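PDB 5KF0: aldehyde dehydrogenase from Burkholderia vietnamiensis, which probably oxidises aldehydes to carboxylic acids with a nicotinamide dinucleotide as cofactor, and has NADPH bound in this crystal. Local coordinates for residues Ile294-Ile299 against Asp443-Arg448; Ser411-Gln416 against Lys458-Gly463; Leu415-Phe420 against Leu434-Val439. One frame throughout, in Å; residues are numbered along the deposited sequence. Where two conformers were deposited one is given.

Contact 1. Residues Ile294-Ile299 against Asp443-Arg448; sequences IGVQRI and DVPSFR. With ACT (acetate ion), chain H.
Ile-294 and Ser-446 bring the two backbones together, their CA atoms 4.7 Å apart, where 294-299 runs past a type I turn formed by Val-444 to Phe-447. Pro-445, whose ring fixes the phi angle such a turn needs, takes its second position; the turn is closed by a weak bond from Phe-447 N to Val-444 O. The Ser-446 hydroxyl ties the segments, OG donating to Ile-294 O at 2.8 Å from 27° outside the carbonyl plane. With chi1 at -46°, OG stands beside its own backbone N, close enough to reach that carbonyl. The first segment leads into strand 298-302 of the aldehyde dehydrogenase fold, while 443-448 belongs to the loop after strand 438-441, so the turn covers the approach to a central strand. Branched apolar residues suit this buried join. CD1 of Ile-294 lies 3.5 Å from Pro-445 O and also meets Ser-446 O. Val-296 uses one branch, its CG2 sitting 3.8 Å from both Val-444 CB and Pro-445 CG, with the two side chains of Val-296 and Pro-445 crossing at about a right angle. Farther on, extended Arg-448 gives a hydrogen bond from NH1 to OXT of an acetate, probably from the crystallisation liquor, at 3.1 Å, and the acetate CH3 rests 3.6 Å from Ile-294 CD1. Phe-447 turns away and stacks on Tyr-143 of the second subunit.

Contact 2. Residues Ser411-Gln416 against Lys458-Gly463; sequences SDFGLQ and KDSGLG
Asp-412 and Asp-459 meet through the backbone: Asp-459 N donates to Asp-412 O at 3.0 Å, in the carbonyl plane. Lys-458 spreads its reach over the same loop. Its chain bends at chi3 (61°), which brings NZ to Ser-411 O at 2.8 Å, above the plane of that carbonyl, and into a weaker bond with Phe-413 O; a long flexible amine suits a place where two carbonyls need a donor. Ser-460 serves as both acceptor and donor. Its OG takes an almost straight bond from Gly-414 N, 2.8 Å long at 176°, and passes its own hydrogen to Gly-259 O. The same oxygen lies at the edge of the Phe-413 ring, 3.2 Å from Phe-413 CB. Glycine fits at 414 because a CB there would point at Lys-458 and come tightly against its CD. Ser-411 OG accepts from Phe-413 N, completing an ST turn, and donates to Asn-261 OD1. The two aspartates lie side by side pointing the same way, with Asp-412 OD2 only 4.4 Å from Asp-459 OD2. One water donates to both oxygens, and Lys-251 of the second subunit makes a salt bridge with Asp-459 OD1; together these probably ease the repulsion. Leu-415, packed by its CB against Ser-460 CB at 3.9 Å, touches the bound NADPH. The arrangement thus couples an ST turn leading into strand 416-420 with the loop before strand 461-462, the outermost strand, within this chain, of the six-stranded sheet, beside the cofactor pocket of an aldehyde dehydrogenase.

Contact 3. Residues Leu415-Phe420 against Leu434-Val439; sequences LQAGVF and LEVGGV
Leu-415 offers its carbonyl oxygen to the turn that opens the neighbouring strand. Gly-438 N donates to Leu-415 O at 3.2 Å, in the carbonyl plane, and Gly-437 N adds a weak, strongly bent bond to the same oxygen. Val-436 CB packs beside that oxygen as well. Gln-416 then begins the parallel pairing, opposite Gly-438: its CA makes a CA-H...O contact with Gly-438 O at 3.1 Å. Its side chain, with CG beside the backbone N (chi1 -64°) and extended beyond, passes over Gly-438, where glycine suits because a CB would run into Gln-416 OE1. The amide end finds its partners in another loop, NE2 donating to the carbonyls of Pro-445 and Phe-447, so a glutamine here joins the sheet to that turn. Ala-417 takes up the second rung of the ladder. Ala-417 N donates to Gly-438 O at 3.1 Å, nearly along the C=O axis, while Ala-417 O receives the CA-H of Val-439. The small CB of Ala-417 lies on the other face of the sheet, in van der Waals contact with Leu-434 CD1 (3.9 Å) and more loosely with Val-436 CG1 (4.2 Å). Gly-418 turns its backbone bonds to Ala-263 and Ile-265 on strand 263-266. Val-419 returns to the face of Ala-417, where its CG2 meets Leu-434 CD1 at 4.2 Å. The two strands are the flanks of a beta-alpha-beta unit whose connection is helix 424-433; Leu-434 is the first residue beyond it. Helix 401-409 covers the Ala-417 and Val-419 face, helix 274-286 receives Phe-420, and Gly-438 and Val-439 pair in parallel with a strand of the second subunit, carrying the sheet across the interface.

In the fold
Contacts 1 and 3 are buried and reach the same sheet, whereas contact 2 is partly open and holds an exposed aspartate. Contacts 2 and 3 share Leu-415 and Gln-416, so one piece of chain changes from loop to strand between them, and Gly-437 N probably also bonds to Gly-414 O, so the two contacts are tied through the backbone. Chemistry follows place: backbone ladder bonds, glycines and aliphatic side chains in contact 3, one serine hydroxyl with branched aliphatics in contact 1, and a lysine, carboxylates and water in contact 2. Phe-420 of contact 3 packs on Asp-443 of contact 1, and Ile-294 of contact 1 on Leu-415. All three touch the second subunit.

Contact 1. Residues Ile294-Ile299 against Asp443-Arg448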
loop_
_atom_site.group_PDB
_atom_site.type_symbol
_atom_site.label_atom_id
_atom_site.label_comp_id
_atom_site.label_asym_id
_atom_site.label_seq_id
_atom_site.Cartn_x
_atom_site.Cartn_y
_atom_site.Cartn_z
ATOM N N ILE A 294 -18.499 18.855 -14.483
ATOM C CA ILE A 294 -18.686 17.567 -15.143
ATOM C C ILE A 294 -20.124 17.419 -15.608
ATOM O O ILE A 294 -20.618 16.297 -15.769
ATOM C CB ILE A 294 -18.269 16.390 -14.241
ATOM C CG1 ILE A 294 -18.782 16.573 -12.804
ATOM C CG2 ILE A 294 -16.738 16.197 -14.291
ATOM C CD1 ILE A 294 -18.410 15.408 -11.870
ATOM N N GLY A 295 -20.792 18.545 -15.858
ATOM C CA GLY A 295 -22.117 18.487 -16.451
ATOM C C GLY A 295 -22.077 17.824 -17.819
ATOM O O GLY A 295 -21.103 17.948 -18.571
ATOM N N VAL A 296 -23.134 17.079 -18.128
ATOM C CA VAL A 296 -23.231 16.437 -19.437
ATOM C C VAL A 296 -23.507 17.495 -20.493
ATOM O O VAL A 296 -24.558 18.145 -20.483
ATOM C CB VAL A 296 -24.316 15.357 -19.437
ATOM C CG1 VAL A 296 -24.585 14.850 -20.874
ATOM C CG2 VAL A 296 -23.908 14.202 -18.500
ATOM N N GLN A 297 -22.579 17.641 -21.438
ATOM C CA GLN A 297 -22.744 18.560 -22.554
ATOM C C GLN A 297 -22.980 17.854 -23.877
ATOM O O GLN A 297 -23.680 18.391 -24.733
ATOM C CB GLN A 297 -21.513 19.470 -22.674
ATOM C CG GLN A 297 -21.649 20.625 -23.686
ATOM C CD GLN A 297 -20.465 21.583 -23.599
ATOM O OE1 GLN A 297 -19.943 21.842 -22.513
ATOM N NE2 GLN A 297 -20.050 22.122 -24.737
ATOM N N ARG A 298 -22.430 16.651 -24.053
ATOM C CA ARG A 298 -22.513 15.918 -25.309
ATOM C C ARG A 298 -23.029 14.522 -25.012
ATOM O O ARG A 298 -22.561 13.871 -24.076
ATOM C CB ARG A 298 -21.143 15.842 -25.997
ATOM C CG ARG A 298 -20.532 17.205 -26.305
ATOM C CD ARG A 298 -19.166 17.063 -26.982
ATOM N NE ARG A 298 -18.134 16.624 -26.038
ATOM C CZ ARG A 298 -17.120 15.824 -26.345
ATOM N NH1 ARG A 298 -16.995 15.330 -27.582
ATOM N NH2 ARG A 298 -16.242 15.494 -25.398
ATOM N N ILE A 299 -23.995 14.068 -25.805
ATOM C CA ILE A 299 -24.634 12.775 -25.595
ATOM C C ILE A 299 -24.527 11.991 -26.897
ATOM O O ILE A 299 -25.126 12.378 -27.906
ATOM C CB ILE A 299 -26.101 12.930 -25.170
ATOM C CG1 ILE A 299 -26.206 13.743 -23.868
ATOM C CG2 ILE A 299 -26.750 11.560 -25.014
ATOM C CD1 ILE A 299 -27.645 14.157 -23.547
ATOM N N ASP A 443 -23.239 5.205 -15.437
ATOM C CA ASP A 443 -23.790 6.476 -14.971
ATOM C C ASP A 443 -23.141 7.589 -15.791
ATOM O O ASP A 443 -22.216 7.350 -16.575
ATOM C CB ASP A 443 -23.573 6.681 -13.465
ATOM C CG ASP A 443 -24.514 7.727 -12.862
ATOM O OD1 ASP A 443 -24.351 8.049 -11.672
ATOM O OD2 ASP A 443 -25.400 8.257 -13.574
ATOM N N VAL A 444 -23.639 8.809 -15.605
ATOM C CA VAL A 444 -23.141 9.969 -16.345
ATOM C C VAL A 444 -21.764 10.384 -15.836
ATOM O O VAL A 444 -21.371 10.020 -14.709
ATOM C CB VAL A 444 -24.117 11.155 -16.255
ATOM C CG1 VAL A 444 -25.317 10.928 -17.190
ATOM C CG2 VAL A 444 -24.567 11.374 -14.811
ATOM N N PRO A 445 -21.000 11.148 -16.627
ATOM C CA PRO A 445 -19.736 11.705 -16.122
ATOM C C PRO A 445 -19.925 12.620 -14.931
ATOM O O PRO A 445 -18.940 12.940 -14.255
ATOM C CB PRO A 445 -19.184 12.483 -17.328
ATOM C CG PRO A 445 -20.423 12.812 -18.151
ATOM C CD PRO A 445 -21.245 11.552 -18.027
ATOM N N SER A 446 -21.153 13.057 -14.662
ATOM C CA SER A 446 -21.434 14.024 -13.610
ATOM C C SER A 446 -21.331 13.439 -12.203
ATOM O O SER A 446 -21.518 14.195 -11.241
ATOM C CB SER A 446 -22.826 14.612 -13.849
ATOM O OG SER A 446 -22.959 14.955 -15.219
ATOM N N PHE A 447 -21.012 12.150 -12.050
ATOM C CA PHE A 447 -20.928 11.531 -10.730
ATOM C C PHE A 447 -19.561 11.769 -10.090
ATOM O O PHE A 447 -18.521 11.591 -10.737
ATOM C CB PHE A 447 -21.185 10.021 -10.820
ATOM C CG PHE A 447 -20.970 9.306 -9.517
ATOM C CD1 PHE A 447 -21.975 9.292 -8.559
ATOM C CD2 PHE A 447 -19.763 8.689 -9.226
ATOM C CE1 PHE A 447 -21.773 8.658 -7.334
ATOM C CE2 PHE A 447 -19.565 8.063 -8.003
ATOM C CZ PHE A 447 -20.574 8.045 -7.068
ATOM N N ARG A 448 -19.576 12.141 -8.808
ATOM C CA ARG A 448 -18.384 12.212 -7.970
ATOM C C ARG A 448 -18.760 11.827 -6.545
ATOM O O ARG A 448 -19.806 12.241 -6.039
ATOM C CB ARG A 448 -17.774 13.618 -7.968
ATOM C CG ARG A 448 -16.529 13.740 -7.061
ATOM C CD ARG A 448 -15.998 15.167 -7.065
ATOM N NE ARG A 448 -14.746 15.268 -6.323
ATOM C CZ ARG A 448 -14.060 16.395 -6.169
ATOM N NH1 ARG A 448 -14.532 17.542 -6.659
ATOM N NH2 ARG A 448 -12.900 16.374 -5.527
HETATM C C ACT H . -18.211 17.788 -8.124
HETATM O O ACT H . -19.326 17.232 -7.905
HETATM O OXT ACT H . -17.521 18.108 -7.128
HETATM C CH3 ACT H . -17.698 18.063 -9.502
#

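Contact 2. Residues Ser411-Gln416 against Lys458-Gly463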
loop_
_atom_site.group_PDB
_atom_site.type_symbol
_atom_site.label_atom_id
_atom_site.label_comp_id
_atom_site.label_asym_id
_atom_site.label_seq_id
_atom_site.Cartn_x
_atom_site.Cartn_y
_atom_site.Cartn_z
ATOM N N SER A 411 -11.679 16.829 -28.424
ATOM C CA SER A 411 -11.893 17.916 -27.483
ATOM C C SER A 411 -10.548 18.384 -26.954
ATOM O O SER A 411 -9.596 17.599 -26.883
ATOM C CB SER A 411 -12.767 17.464 -26.304
ATOM O OG SER A 411 -12.892 18.505 -25.344
ATOM N N ASP A 412 -10.495 19.666 -26.565
ATOM C CA ASP A 412 -9.378 20.184 -25.778
ATOM C C ASP A 412 -9.348 19.600 -24.375
ATOM O O ASP A 412 -8.311 19.672 -23.706
ATOM C CB ASP A 412 -9.469 21.711 -25.630
ATOM C CG ASP A 412 -9.377 22.446 -26.942
ATOM O OD1 ASP A 412 -8.811 21.903 -27.909
ATOM O OD2 ASP A 412 -9.847 23.604 -26.975
ATOM N N PHE A 413 -10.454 19.027 -23.920
ATOM C CA PHE A 413 -10.669 18.745 -22.512
ATOM C C PHE A 413 -10.630 17.249 -22.247
ATOM O O PHE A 413 -10.538 16.430 -23.165
ATOM C CB PHE A 413 -11.998 19.368 -22.065
ATOM C CG PHE A 413 -12.050 20.847 -22.288
ATOM C CD1 PHE A 413 -11.220 21.688 -21.558
ATOM C CD2 PHE A 413 -12.900 21.405 -23.247
ATOM C CE1 PHE A 413 -11.245 23.071 -21.758
ATOM C CE2 PHE A 413 -12.935 22.786 -23.448
ATOM C CZ PHE A 413 -12.092 23.619 -22.697
ATOM N N GLY A 414 -10.651 16.907 -20.959
ATOM C CA GLY A 414 -10.581 15.518 -20.544
ATOM C C GLY A 414 -10.786 15.354 -19.051
ATOM O O GLY A 414 -9.892 14.867 -18.346
ATOM N N LEU A 415 -11.964 15.726 -18.553
ATOM C CA LEU A 415 -12.195 15.632 -17.111
ATOM C C LEU A 415 -12.832 14.287 -16.787
ATOM O O LEU A 415 -12.148 13.405 -16.254
ATOM C CB LEU A 415 -13.034 16.825 -16.621
ATOM C CG LEU A 415 -12.649 17.320 -15.216
ATOM C CD1 LEU A 415 -13.365 18.621 -14.867
ATOM C CD2 LEU A 415 -12.926 16.259 -14.154
ATOM N N GLN A 416 -14.121 14.100 -17.094
ATOM C CA GLN A 416 -14.726 12.774 -16.980
ATOM C C GLN A 416 -15.590 12.496 -18.204
ATOM O O GLN A 416 -16.038 13.413 -18.900
ATOM C CB GLN A 416 -15.551 12.617 -15.679
ATOM C CG GLN A 416 -14.623 12.718 -14.445
ATOM C CD GLN A 416 -15.190 12.223 -13.118
ATOM O OE1 GLN A 416 -14.415 11.957 -12.196
ATOM N NE2 GLN A 416 -16.516 12.136 -12.992
ATOM N N LYS A 458 -5.384 16.731 -20.172
ATOM C CA LYS A 458 -5.469 17.710 -21.254
ATOM C C LYS A 458 -5.733 19.101 -20.670
ATOM O O LYS A 458 -5.113 19.455 -19.664
ATOM C CB LYS A 458 -6.518 17.256 -22.286
ATOM C CG LYS A 458 -6.103 15.922 -22.952
ATOM C CD LYS A 458 -7.256 15.185 -23.635
ATOM C CE LYS A 458 -7.857 16.027 -24.746
ATOM N NZ LYS A 458 -8.902 15.261 -25.503
ATOM N N ASP A 459 -6.631 19.901 -21.253
ATOM C CA ASP A 459 -6.848 21.249 -20.724
ATOM C C ASP A 459 -7.734 21.286 -19.479
ATOM O O ASP A 459 -8.007 22.387 -18.972
ATOM C CB ASP A 459 -7.454 22.162 -21.796
ATOM C CG ASP A 459 -6.426 22.637 -22.815
ATOM O OD1 ASP A 459 -5.219 22.374 -22.625
ATOM O OD2 ASP A 459 -6.826 23.274 -23.814
ATOM N N SER A 460 -8.173 20.138 -18.963
ATOM C CA SER A 460 -9.110 20.116 -17.836
ATOM C C SER A 460 -8.450 20.086 -16.462
ATOM O O SER A 460 -9.168 20.173 -15.455
ATOM C CB SER A 460 -10.058 18.913 -17.934
ATOM O OG SER A 460 -10.887 19.029 -19.077
ATOM N N GLY A 461 -7.134 19.937 -16.365
ATOM C CA GLY A 461 -6.548 19.981 -15.039
ATOM C C GLY A 461 -5.115 19.494 -15.015
ATOM O O GLY A 461 -4.531 19.099 -16.034
ATOM N N LEU A 462 -4.566 19.524 -13.800
ATOM C CA LEU A 462 -3.206 19.060 -13.531
ATOM C C LEU A 462 -3.185 18.639 -12.067
ATOM O O LEU A 462 -3.138 19.503 -11.186
ATOM C CB LEU A 462 -2.184 20.157 -13.807
ATOM C CG LEU A 462 -0.731 19.689 -13.750
ATOM C CD1 LEU A 462 -0.460 18.695 -14.867
ATOM C CD2 LEU A 462 0.198 20.875 -13.855
ATOM N N GLY A 463 -3.247 17.332 -11.813
ATOM C CA GLY A 463 -3.286 16.798 -10.460
ATOM C C GLY A 463 -4.671 16.271 -10.103
ATOM O O GLY A 463 -5.609 16.290 -10.905
HETATM O O HOH W 1 -8.705 25.115 -24.357
#

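Contact 3. Residues Leu415-Phe420 against Leu434-Val439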
loop_
_atom_site.group_PDB
_atom_site.type_symbol
_atom_site.label_atom_id
_atom_site.label_comp_id
_atom_site.label_asym_id
_atom_site.label_seq_id
_atom_site.Cartn_x
_atom_site.Cartn_y
_atom_site.Cartn_z
ATOM N N LEU A 415 -11.964 15.726 -18.553
ATOM C CA LEU A 415 -12.195 15.632 -17.111
ATOM C C LEU A 415 -12.832 14.287 -16.787
ATOM O O LEU A 415 -12.148 13.405 -16.254
ATOM C CB LEU A 415 -13.034 16.825 -16.621
ATOM C CG LEU A 415 -12.649 17.320 -15.216
ATOM C CD1 LEU A 415 -13.365 18.621 -14.867
ATOM C CD2 LEU A 415 -12.926 16.259 -14.154
ATOM N N GLN A 416 -14.121 14.100 -17.094
ATOM C CA GLN A 416 -14.726 12.774 -16.980
ATOM C C GLN A 416 -15.590 12.496 -18.204
ATOM O O GLN A 416 -16.038 13.413 -18.900
ATOM C CB GLN A 416 -15.551 12.617 -15.679
ATOM C CG GLN A 416 -14.623 12.718 -14.445
ATOM C CD GLN A 416 -15.190 12.223 -13.118
ATOM O OE1 GLN A 416 -14.415 11.957 -12.196
ATOM N NE2 GLN A 416 -16.516 12.136 -12.992
ATOM N N ALA A 417 -15.810 11.206 -18.457
ATOM C CA ALA A 417 -16.741 10.724 -19.472
ATOM C C ALA A 417 -17.556 9.595 -18.859
ATOM O O ALA A 417 -17.102 8.931 -17.928
ATOM C CB ALA A 417 -16.013 10.210 -20.734
ATOM N N GLY A 418 -18.760 9.377 -19.386
ATOM C CA GLY A 418 -19.616 8.293 -18.932
ATOM C C GLY A 418 -19.981 7.367 -20.079
ATOM O O GLY A 418 -20.120 7.798 -21.228
ATOM N N VAL A 419 -20.138 6.080 -19.759
ATOM C CA VAL A 419 -20.517 5.070 -20.750
ATOM C C VAL A 419 -21.587 4.176 -20.141
ATOM O O VAL A 419 -21.307 3.424 -19.200
ATOM C CB VAL A 419 -19.336 4.205 -21.221
ATOM C CG1 VAL A 419 -19.806 3.294 -22.364
ATOM C CG2 VAL A 419 -18.149 5.065 -21.660
ATOM N N PHE A 420 -22.797 4.231 -20.690
ATOM C CA PHE A 420 -23.857 3.294 -20.324
ATOM C C PHE A 420 -23.688 2.058 -21.199
ATOM O O PHE A 420 -24.025 2.071 -22.385
ATOM C CB PHE A 420 -25.234 3.927 -20.503
ATOM C CG PHE A 420 -25.507 5.071 -19.559
ATOM C CD1 PHE A 420 -26.063 4.842 -18.302
ATOM C CD2 PHE A 420 -25.227 6.380 -19.938
ATOM C CE1 PHE A 420 -26.331 5.897 -17.430
ATOM C CE2 PHE A 420 -25.491 7.443 -19.071
ATOM C CZ PHE A 420 -26.033 7.198 -17.820
ATOM N N LEU A 434 -10.190 6.394 -23.471
ATOM C CA LEU A 434 -10.724 7.726 -23.187
ATOM C C LEU A 434 -9.691 8.526 -22.405
ATOM O O LEU A 434 -9.317 8.140 -21.291
ATOM C CB LEU A 434 -12.037 7.636 -22.415
ATOM C CG LEU A 434 -13.198 7.115 -23.270
ATOM C CD1 LEU A 434 -14.470 7.027 -22.404
ATOM C CD2 LEU A 434 -13.439 7.995 -24.509
ATOM N N GLU A 435 -9.237 9.644 -22.986
ATOM C CA GLU A 435 -8.200 10.465 -22.355
ATOM C C GLU A 435 -8.873 11.449 -21.403
ATOM O O GLU A 435 -9.061 12.639 -21.687
ATOM C CB GLU A 435 -7.334 11.171 -23.391
ATOM C CG GLU A 435 -6.092 11.765 -22.726
ATOM C CD GLU A 435 -5.071 12.339 -23.687
ATOM O OE1 GLU A 435 -5.318 12.366 -24.912
ATOM O OE2 GLU A 435 -4.005 12.768 -23.195
ATOM N N VAL A 436 -9.244 10.917 -20.234
ATOM C CA VAL A 436 -9.945 11.650 -19.192
ATOM C C VAL A 436 -9.353 11.242 -17.849
ATOM O O VAL A 436 -8.680 10.212 -17.719
ATOM C CB VAL A 436 -11.470 11.369 -19.198
ATOM C CG1 VAL A 436 -12.115 11.873 -20.482
ATOM C CG2 VAL A 436 -11.724 9.877 -19.065
ATOM N N GLY A 437 -9.614 12.067 -16.842
ATOM C CA GLY A 437 -9.254 11.681 -15.487
ATOM C C GLY A 437 -10.041 10.475 -15.013
ATOM O O GLY A 437 -9.481 9.546 -14.424
ATOM N N GLY A 438 -11.346 10.467 -15.271
ATOM C CA GLY A 438 -12.193 9.390 -14.796
ATOM C C GLY A 438 -13.245 8.974 -15.807
ATOM O O GLY A 438 -13.867 9.819 -16.464
ATOM N N VAL A 439 -13.442 7.666 -15.925
ATOM C CA VAL A 439 -14.434 7.051 -16.807
ATOM C C VAL A 439 -15.504 6.448 -15.910
ATOM O O VAL A 439 -15.194 5.626 -15.042
ATOM C CB VAL A 439 -13.802 5.967 -17.695
ATOM C CG1 VAL A 439 -14.875 5.235 -18.493
ATOM C CG2 VAL A 439 -12.747 6.565 -18.634
#